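Local coordinates for protein putative phosphohydrolase (Shewanella amazonensis, PDB 3M1T) that is of unproven function but, as an all-helical protein with an HDOD domain, is probably a signal-transduction protein related to HD-type phosphohydrolases, at residues D26-E31 against L85-A90; K36-K41 against T81-V86; S49-R54 against A90-V95. All blocks are in the same frame, centred on the assembly; numbering follows the deposited sequence. Where two conformers were deposited one is given.

Contact 1 of 3, residues D26-E31 against L85-A90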
loop_
_atom_site.group_PDB
_atom_site.type_symbol
_atom_site.label_atom_id
_atom_site.label_comp_id
_atom_site.label_asym_id
_atom_site.label_seq_id
_atom_site.Cartn_x
_atom_site.Cartn_y
_atom_site.Cartn_z
ATOM N N ASP A 26 -13.395 -1.042 10.961
ATOM C CA ASP A 26 -13.683 -0.108 12.077
ATOM C C ASP A 26 -13.051 -0.694 13.316
ATOM O O ASP A 26 -12.282 -0.051 14.023
ATOM C CB ASP A 26 -15.200 0.081 12.124
ATOM C CG ASP A 26 -15.702 1.195 13.067
ATOM O OD1 ASP A 26 -14.979 1.547 13.966
ATOM O OD2 ASP A 26 -16.819 1.650 12.768
ATOM N N VAL A 27 -13.335 -1.955 13.591
ATOM C CA VAL A 27 -12.779 -2.610 14.746
ATOM C C VAL A 27 -11.256 -2.666 14.742
ATOM O O VAL A 27 -10.605 -2.310 15.731
ATOM C CB VAL A 27 -13.377 -4.084 14.874
ATOM C CG1 VAL A 27 -12.713 -4.821 16.012
ATOM C CG2 VAL A 27 -14.903 -4.055 15.130
ATOM N N VAL A 28 -10.627 -3.125 13.658
ATOM C CA VAL A 28 -9.151 -3.276 13.674
ATOM C C VAL A 28 -8.366 -1.981 13.398
ATOM O O VAL A 28 -7.159 -1.930 13.577
ATOM C CB VAL A 28 -8.637 -4.384 12.716
ATOM C CG1 VAL A 28 -9.194 -5.746 13.132
ATOM C CG2 VAL A 28 -8.992 -4.051 11.278
ATOM N N ASN A 29 -9.034 -0.946 12.923
ATOM C CA ASN A 29 -8.392 0.397 12.844
ATOM C C ASN A 29 -8.459 1.123 14.182
ATOM O O ASN A 29 -7.744 2.148 14.355
ATOM C CB ASN A 29 -9.020 1.255 11.729
ATOM C CG ASN A 29 -8.607 0.833 10.325
ATOM O OD1 ASN A 29 -7.592 0.185 10.162
ATOM N ND2 ASN A 29 -9.354 1.228 9.310
ATOM N N ASN A 30 -9.299 0.652 15.102
ATOM C CA ASN A 30 -9.447 1.226 16.439
ATOM C C ASN A 30 -8.461 0.615 17.419
ATOM O O ASN A 30 -8.619 -0.520 17.886
ATOM C CB ASN A 30 -10.890 1.086 16.939
ATOM C CG ASN A 30 -11.150 1.888 18.169
ATOM O OD1 ASN A 30 -10.210 2.259 18.871
ATOM N ND2 ASN A 30 -12.416 2.142 18.470
ATOM N N GLU A 31 -7.410 1.385 17.738
ATOM C CA GLU A 31 -6.384 0.903 18.666
ATOM C C GLU A 31 -6.940 0.487 20.021
ATOM O O GLU A 31 -6.300 -0.242 20.759
ATOM C CB GLU A 31 -5.247 1.935 18.794
ATOM C CG GLU A 31 -4.401 2.031 17.533
ATOM N N LEU A 85 -2.389 -7.400 9.146
ATOM C CA LEU A 85 -2.704 -8.480 8.228
ATOM C C LEU A 85 -4.190 -8.583 7.927
ATOM O O LEU A 85 -4.574 -8.938 6.803
ATOM C CB LEU A 85 -2.137 -9.826 8.735
ATOM C CG LEU A 85 -0.627 -9.901 8.805
ATOM C CD1 LEU A 85 -0.277 -11.293 9.266
ATOM C CD2 LEU A 85 0.073 -9.542 7.458
ATOM N N VAL A 86 -5.019 -8.251 8.915
ATOM C CA VAL A 86 -6.486 -8.186 8.694
ATOM C C VAL A 86 -6.790 -7.088 7.705
ATOM O O VAL A 86 -7.535 -7.278 6.781
ATOM C CB VAL A 86 -7.281 -8.000 10.015
ATOM C CG1 VAL A 86 -8.755 -7.782 9.707
ATOM C CG2 VAL A 86 -7.056 -9.207 10.927
ATOM N N ILE A 87 -6.181 -5.905 7.895
ATOM C CA ILE A 87 -6.405 -4.797 6.984
ATOM C C ILE A 87 -6.015 -5.216 5.595
ATOM O O ILE A 87 -6.748 -5.006 4.644
ATOM C CB ILE A 87 -5.626 -3.557 7.433
ATOM C CG1 ILE A 87 -6.231 -3.017 8.721
ATOM C CG2 ILE A 87 -5.633 -2.471 6.292
ATOM C CD1 ILE A 87 -5.318 -2.023 9.466
ATOM N N ALA A 88 -4.794 -5.750 5.445
ATOM C CA ALA A 88 -4.349 -6.223 4.138
ATOM C C ALA A 88 -5.291 -7.205 3.481
ATOM O O ALA A 88 -5.653 -7.057 2.289
ATOM C CB ALA A 88 -2.880 -6.845 4.236
ATOM N N SER A 89 -5.765 -8.174 4.273
ATOM C CA SER A 89 -6.624 -9.240 3.740
ATOM C C SER A 89 -7.982 -8.675 3.332
ATOM O O SER A 89 -8.545 -9.038 2.304
ATOM C CB SER A 89 -6.795 -10.336 4.770
ATOM O OG SER A 89 -5.539 -10.901 5.042
ATOM N N ALA A 90 -8.470 -7.722 4.110
ATOM C CA ALA A 90 -9.744 -7.075 3.786
ATOM C C ALA A 90 -9.658 -6.255 2.492
ATOM O O ALA A 90 -10.543 -6.329 1.626
ATOM C CB ALA A 90 -10.237 -6.203 4.948
#

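Contact 2 of 3, residues K36-K41 against T81-V86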
loop_
_atom_site.group_PDB
_atom_site.type_symbol
_atom_site.label_atom_id
_atom_site.label_comp_id
_atom_site.label_asym_id
_atom_site.label_seq_id
_atom_site.Cartn_x
_atom_site.Cartn_y
_atom_site.Cartn_z
ATOM N N LYS A 36 -10.633 -9.832 22.116
ATOM C CA LYS A 36 -11.933 -10.493 21.967
ATOM C C LYS A 36 -12.726 -9.907 20.797
ATOM O O LYS A 36 -13.274 -10.642 19.978
ATOM C CB LYS A 36 -12.751 -10.322 23.251
ATOM C CG LYS A 36 -13.989 -11.153 23.338
ATOM C CD LYS A 36 -14.548 -11.153 24.762
ATOM C CE LYS A 36 -15.762 -12.061 24.890
ATOM N NZ LYS A 36 -16.105 -12.346 26.346
ATOM N N ALA A 37 -12.790 -8.580 20.729
ATOM C CA ALA A 37 -13.598 -7.920 19.727
ATOM C C ALA A 37 -13.086 -8.257 18.337
ATOM O O ALA A 37 -13.879 -8.548 17.419
ATOM C CB ALA A 37 -13.590 -6.444 19.926
ATOM N N VAL A 38 -11.772 -8.185 18.171
ATOM C CA VAL A 38 -11.147 -8.466 16.865
ATOM C C VAL A 38 -11.330 -9.944 16.491
ATOM O O VAL A 38 -11.743 -10.269 15.354
ATOM C CB VAL A 38 -9.643 -8.112 16.838
ATOM C CG1 VAL A 38 -9.013 -8.647 15.561
ATOM C CG2 VAL A 38 -9.430 -6.572 16.937
ATOM N N SER A 39 -11.048 -10.834 17.463
ATOM C CA SER A 39 -11.187 -12.290 17.240
ATOM C C SER A 39 -12.619 -12.689 16.936
ATOM O O SER A 39 -12.857 -13.436 15.969
ATOM C CB SER A 39 -10.663 -13.079 18.437
ATOM O OG SER A 39 -9.340 -12.633 18.713
ATOM N N GLU A 40 -13.564 -12.175 17.717
ATOM C CA GLU A 40 -14.956 -12.501 17.460
ATOM C C GLU A 40 -15.377 -12.026 16.061
ATOM O O GLU A 40 -16.022 -12.786 15.343
ATOM C CB GLU A 40 -15.877 -11.955 18.539
ATOM C CG GLU A 40 -15.707 -12.744 19.822
ATOM C CD GLU A 40 -16.655 -12.350 20.931
ATOM O OE1 GLU A 40 -17.395 -11.336 20.800
ATOM O OE2 GLU A 40 -16.638 -13.085 21.953
ATOM N N LYS A 41 -15.004 -10.808 15.680
ATOM C CA LYS A 41 -15.471 -10.281 14.385
ATOM C C LYS A 41 -14.935 -11.168 13.250
ATOM O O LYS A 41 -15.662 -11.512 12.325
ATOM C CB LYS A 41 -15.030 -8.832 14.231
ATOM C CG LYS A 41 -15.728 -8.086 13.110
ATOM C CD LYS A 41 -17.178 -7.858 13.422
ATOM C CE LYS A 41 -17.904 -7.021 12.369
ATOM N NZ LYS A 41 -19.320 -6.645 12.718
ATOM N N THR A 81 0.627 -6.554 14.695
ATOM C CA THR A 81 0.839 -7.268 13.437
ATOM C C THR A 81 -0.452 -7.879 12.896
ATOM O O THR A 81 -0.729 -7.765 11.706
ATOM C CB THR A 81 1.924 -8.371 13.591
ATOM O OG1 THR A 81 3.159 -7.733 13.905
ATOM C CG2 THR A 81 2.098 -9.151 12.300
ATOM N N LEU A 82 -1.228 -8.524 13.757
ATOM C CA LEU A 82 -2.498 -9.155 13.326
ATOM C C LEU A 82 -3.413 -8.115 12.672
ATOM O O LEU A 82 -3.940 -8.343 11.601
ATOM C CB LEU A 82 -3.233 -9.829 14.493
ATOM C CG LEU A 82 -4.570 -10.519 14.177
ATOM C CD1 LEU A 82 -4.303 -11.676 13.220
ATOM C CD2 LEU A 82 -5.279 -10.975 15.430
ATOM N N ARG A 83 -3.572 -6.963 13.315
ATOM C CA ARG A 83 -4.440 -5.919 12.756
ATOM C C ARG A 83 -4.001 -5.587 11.350
ATOM O O ARG A 83 -4.823 -5.446 10.455
ATOM C CB ARG A 83 -4.384 -4.644 13.607
ATOM C CG ARG A 83 -5.010 -4.741 14.958
ATOM C CD ARG A 83 -4.721 -3.427 15.704
ATOM N NE ARG A 83 -5.075 -3.468 17.110
ATOM C CZ ARG A 83 -6.272 -3.169 17.615
ATOM N NH1 ARG A 83 -7.299 -2.830 16.817
ATOM N NH2 ARG A 83 -6.441 -3.200 18.928
ATOM N N THR A 84 -2.706 -5.476 11.180
ATOM C CA THR A 84 -2.170 -5.092 9.931
ATOM C C THR A 84 -2.501 -6.112 8.830
ATOM O O THR A 84 -2.866 -5.734 7.740
ATOM C CB THR A 84 -0.709 -4.840 10.131
ATOM O OG1 THR A 84 -0.572 -3.909 11.238
ATOM C CG2 THR A 84 -0.116 -4.288 8.853
ATOM N N LEU A 85 -2.389 -7.400 9.146
ATOM C CA LEU A 85 -2.704 -8.480 8.228
ATOM C C LEU A 85 -4.190 -8.583 7.927
ATOM O O LEU A 85 -4.574 -8.938 6.803
ATOM C CB LEU A 85 -2.137 -9.826 8.735
ATOM C CG LEU A 85 -0.627 -9.901 8.805
ATOM C CD1 LEU A 85 -0.277 -11.293 9.266
ATOM C CD2 LEU A 85 0.073 -9.542 7.458
ATOM N N VAL A 86 -5.019 -8.251 8.915
ATOM C CA VAL A 86 -6.486 -8.186 8.694
ATOM C C VAL A 86 -6.790 -7.088 7.705
ATOM O O VAL A 86 -7.535 -7.278 6.781
ATOM C CB VAL A 86 -7.281 -8.000 10.015
ATOM C CG1 VAL A 86 -8.755 -7.782 9.707
ATOM C CG2 VAL A 86 -7.056 -9.207 10.927
#

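Contact 3 of 3, residues S49-R54 against A90-V95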
loop_
_atom_site.group_PDB
_atom_site.type_symbol
_atom_site.label_atom_id
_atom_site.label_comp_id
_atom_site.label_asym_id
_atom_site.label_seq_id
_atom_site.Cartn_x
_atom_site.Cartn_y
_atom_site.Cartn_z
ATOM N N SER A 49 -10.390 -14.896 7.320
ATOM C CA SER A 49 -9.474 -15.420 8.366
ATOM C C SER A 49 -8.387 -16.352 7.787
ATOM O O SER A 49 -7.220 -16.263 8.187
ATOM C CB SER A 49 -10.226 -16.189 9.448
ATOM O OG SER A 49 -11.032 -15.299 10.213
ATOM N N ALA A 50 -8.789 -17.237 6.881
ATOM C CA ALA A 50 -7.853 -18.146 6.214
ATOM C C ALA A 50 -6.809 -17.353 5.453
ATOM O O ALA A 50 -5.631 -17.719 5.461
ATOM C CB ALA A 50 -8.567 -19.110 5.274
ATOM N N ARG A 51 -7.242 -16.282 4.792
ATOM C CA ARG A 51 -6.321 -15.418 4.044
ATOM C C ARG A 51 -5.343 -14.747 4.996
ATOM O O ARG A 51 -4.151 -14.648 4.696
ATOM C CB ARG A 51 -7.084 -14.374 3.222
ATOM C CG ARG A 51 -6.173 -13.484 2.359
ATOM C CD ARG A 51 -6.956 -12.397 1.612
ATOM N NE ARG A 51 -8.092 -13.007 0.921
ATOM C CZ ARG A 51 -9.376 -12.662 1.057
ATOM N NH1 ARG A 51 -9.806 -11.646 1.849
ATOM N NH2 ARG A 51 -10.260 -13.365 0.363
ATOM N N VAL A 52 -5.839 -14.264 6.137
ATOM C CA VAL A 52 -4.968 -13.659 7.158
ATOM C C VAL A 52 -3.886 -14.649 7.584
ATOM O O VAL A 52 -2.687 -14.315 7.651
ATOM C CB VAL A 52 -5.784 -13.170 8.378
ATOM C CG1 VAL A 52 -4.903 -12.729 9.507
ATOM C CG2 VAL A 52 -6.695 -12.049 7.938
ATOM N N LEU A 53 -4.297 -15.878 7.857
ATOM C CA LEU A 53 -3.337 -16.865 8.321
ATOM C C LEU A 53 -2.322 -17.273 7.242
ATOM O O LEU A 53 -1.154 -17.514 7.556
ATOM C CB LEU A 53 -4.065 -18.095 8.876
ATOM C CG LEU A 53 -4.795 -17.871 10.204
ATOM C CD1 LEU A 53 -5.565 -19.136 10.613
ATOM C CD2 LEU A 53 -3.836 -17.439 11.324
ATOM N N ARG A 54 -2.734 -17.333 5.979
ATOM C CA ARG A 54 -1.770 -17.572 4.898
ATOM C C ARG A 54 -0.718 -16.480 4.810
ATOM O O ARG A 54 0.468 -16.762 4.551
ATOM C CB ARG A 54 -2.478 -17.660 3.553
ATOM C CG ARG A 54 -3.275 -18.964 3.370
ATOM C CD ARG A 54 -3.550 -19.249 1.911
ATOM N NE ARG A 54 -4.383 -18.232 1.252
ATOM C CZ ARG A 54 -5.713 -18.121 1.401
ATOM N NH1 ARG A 54 -6.370 -18.930 2.205
ATOM N NH2 ARG A 54 -6.390 -17.202 0.720
ATOM N N ALA A 90 -8.470 -7.722 4.110
ATOM C CA ALA A 90 -9.744 -7.075 3.786
ATOM C C ALA A 90 -9.658 -6.255 2.492
ATOM O O ALA A 90 -10.543 -6.329 1.626
ATOM C CB ALA A 90 -10.237 -6.203 4.948
ATOM N N VAL A 91 -8.604 -5.454 2.376
ATOM C CA VAL A 91 -8.392 -4.662 1.201
ATOM C C VAL A 91 -8.242 -5.538 -0.063
ATOM O O VAL A 91 -8.894 -5.271 -1.079
ATOM C CB VAL A 91 -7.183 -3.715 1.400
ATOM C CG1 VAL A 91 -6.811 -3.048 0.087
ATOM C CG2 VAL A 91 -7.485 -2.666 2.530
ATOM N N VAL A 92 -7.424 -6.571 0.020
ATOM C CA VAL A 92 -7.230 -7.517 -1.090
ATOM C C VAL A 92 -8.563 -8.117 -1.525
ATOM O O VAL A 92 -8.888 -8.164 -2.699
ATOM C CB VAL A 92 -6.197 -8.631 -0.715
ATOM C CG1 VAL A 92 -6.284 -9.813 -1.736
ATOM C CG2 VAL A 92 -4.756 -8.029 -0.605
ATOM N N GLY A 93 -9.402 -8.495 -0.556
ATOM C CA GLY A 93 -10.707 -9.074 -0.859
ATOM C C GLY A 93 -11.670 -8.119 -1.524
ATOM O O GLY A 93 -12.608 -8.558 -2.188
ATOM N N ALA A 94 -11.518 -6.827 -1.267
ATOM C CA ALA A 94 -12.390 -5.810 -1.803
ATOM C C ALA A 94 -11.883 -5.386 -3.194
ATOM O O ALA A 94 -12.596 -4.676 -3.839
ATOM C CB ALA A 94 -12.454 -4.648 -0.873
ATOM N N VAL A 95 -10.731 -5.891 -3.658
ATOM C CA VAL A 95 -10.238 -5.539 -5.035
ATOM C C VAL A 95 -10.475 -6.640 -6.081
ATOM O O VAL A 95 -9.866 -7.725 -6.011
ATOM C CB VAL A 95 -8.782 -5.086 -4.961
ATOM C CG1 VAL A 95 -8.094 -4.968 -6.390
ATOM C CG2 VAL A 95 -8.703 -3.780 -4.144
#

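Contact 1 of 3, residues D26-E31 against L85-A90
Val28, near the end of helix 19-29, turns both methyl groups onto helix 79-94. In the conformer described, its CG1 lies beside the backbone N (chi1 -62°) and meets Val86 CG1 at 4.0 Å, while CG2, flanked by both the backbone N and the carbonyl carbon, reaches Ile87 CG1 at 3.9 Å and Val86 CG1 at 4.1 Å. The valine thus has one methyl on Val86 alone and the other shared between Val86 and Ile87. Its side chain lies antiparallel to that of Ile87 but meets Val86 at a slant. The backbones come closest at this point, with the CA atoms of Val28 and Ile87 7.4 Å apart.

One residue on, Asn29 reaches the helix through its amide oxygen: OD1 stands 3.2 Å from Ile87 CD1 and also faces CG1 of the same side chain. This is a polar atom against the apolar end of an isoleucine, a van der Waals contact beside the Val28 packing. Phe191, from a loop, touches both Asn29 and Ile87 at this margin.

Earlier residues of helix 19-29 extend the apolar seam: Leu24 packs on Val86, Leu25 on Ile87 and Ala90, and Ile21 on Ala90. The arrangement is ordinary apolar helix-to-helix packing, here joining helices 19-29 and 79-94 within the all-helical HDOD domain.

Contact 2 of 3, residues K36-K41 against T81-V86
Two helices of the HDOD domain, 35-43 and 79-94, pack here through a single valine set between a leucine and an arginine. Val38 points its CB at the other helix, and its two methyls divide the work. CG1 approaches Leu82 CD2 at 4.4 Å, a loose apolar contact, whereas CG2 lies over one face of the Arg83 guanidinium, 4.3 Å from NH1. The nearest CA atoms are those of Val38 and Arg83, 8.3 Å apart, a spacing bridged by side chains alone.

In Leu82, chi1 of 180° carries CG out toward helix 35-43, and a turn at chi2 (64°) presents CD2 to Val38. The leucine is packed further by Ala73 and Val74 of helix 70-77 and by Val52 of helix 46-56. The Arg83 chain runs extended through chi2 and chi3, and a nearly right-angled turn at chi4 (-88°) sets one guanidinium face to Val38 CG2. Its NH2 donates a hydrogen bond to Ser33 O, and NH1 makes weak ones to Asn30 O and Val28 O. Val27 and Val28 of helix 19-29 also touch Val38, so this valine has apolar neighbours from two helices.

The guanidinium thus has two tasks: its N-H groups serve backbone carbonyls, and one flat face rests on a methyl group. The bond to Ser33 O, helped by the weak ones, probably limits its rotation. These carbonyls lie at and just past the C-terminal end of helix 19-29, whose partial negative charge would probably favour the cation.

Contact 3 of 3, residues S49-R54 against A90-V95
Apolar packing comes from the aliphatic stem of Arg51 on helix 46-56, which in the conformer described lies against Val92 of helix 79-94, its CD 4.3 Å from Val92 CG1. The stem leaves its own helix with CG anti to the backbone N (chi1 -177°), runs extended through CG and CD, then bends at chi3 (-50°), and the bend brings NH1 over the Gly93 backbone.

The flat group makes the second kind of contact. One face of the guanidinium lies over Gly93 CA, which is 3.8 Å from NH1, and the backbone N of Gly93 is 4.0 Å from the same nitrogen. Glycine presents only its main chain here.

Polar anchoring lies just outside: in the same conformer NH1 donates a hydrogen bond to Ser89 O, one turn earlier on helix 79-94. Within helix 46-56, CA of Arg51 lies above one face of the Arg54 guanidinium, toward its rim, and that group itself bonds to the backbone carbonyls of Gln273 and Leu274 near the C terminus. A partly exposed arginine thus joins helix 46-56 to the last turns of helix 79-94 in the all-helical HDOD domain, by stem packing and a bond to a main-chain carbonyl.

In the fold
From the N terminus the chain passes through helices 19-29, 35-43 and 46-56, and each of these meets the later helix 79-94. Contact 1 closes the longest of the three loops, 53 residues between its segments. Contact 2, closing 39, starts inside that loop and ends on the same part of helix 79-94, sharing Leu85 and Val86 with it. Contact 3 closes 35 residues and crosses both: it begins between their segments and ends farther along helix 79-94, sharing Ala90 with contact 1. Arg83 links contacts 1 and 2, and Val52 touches residues of both from helix 46-56. Together they fix three successive N-terminal helices around one later helix.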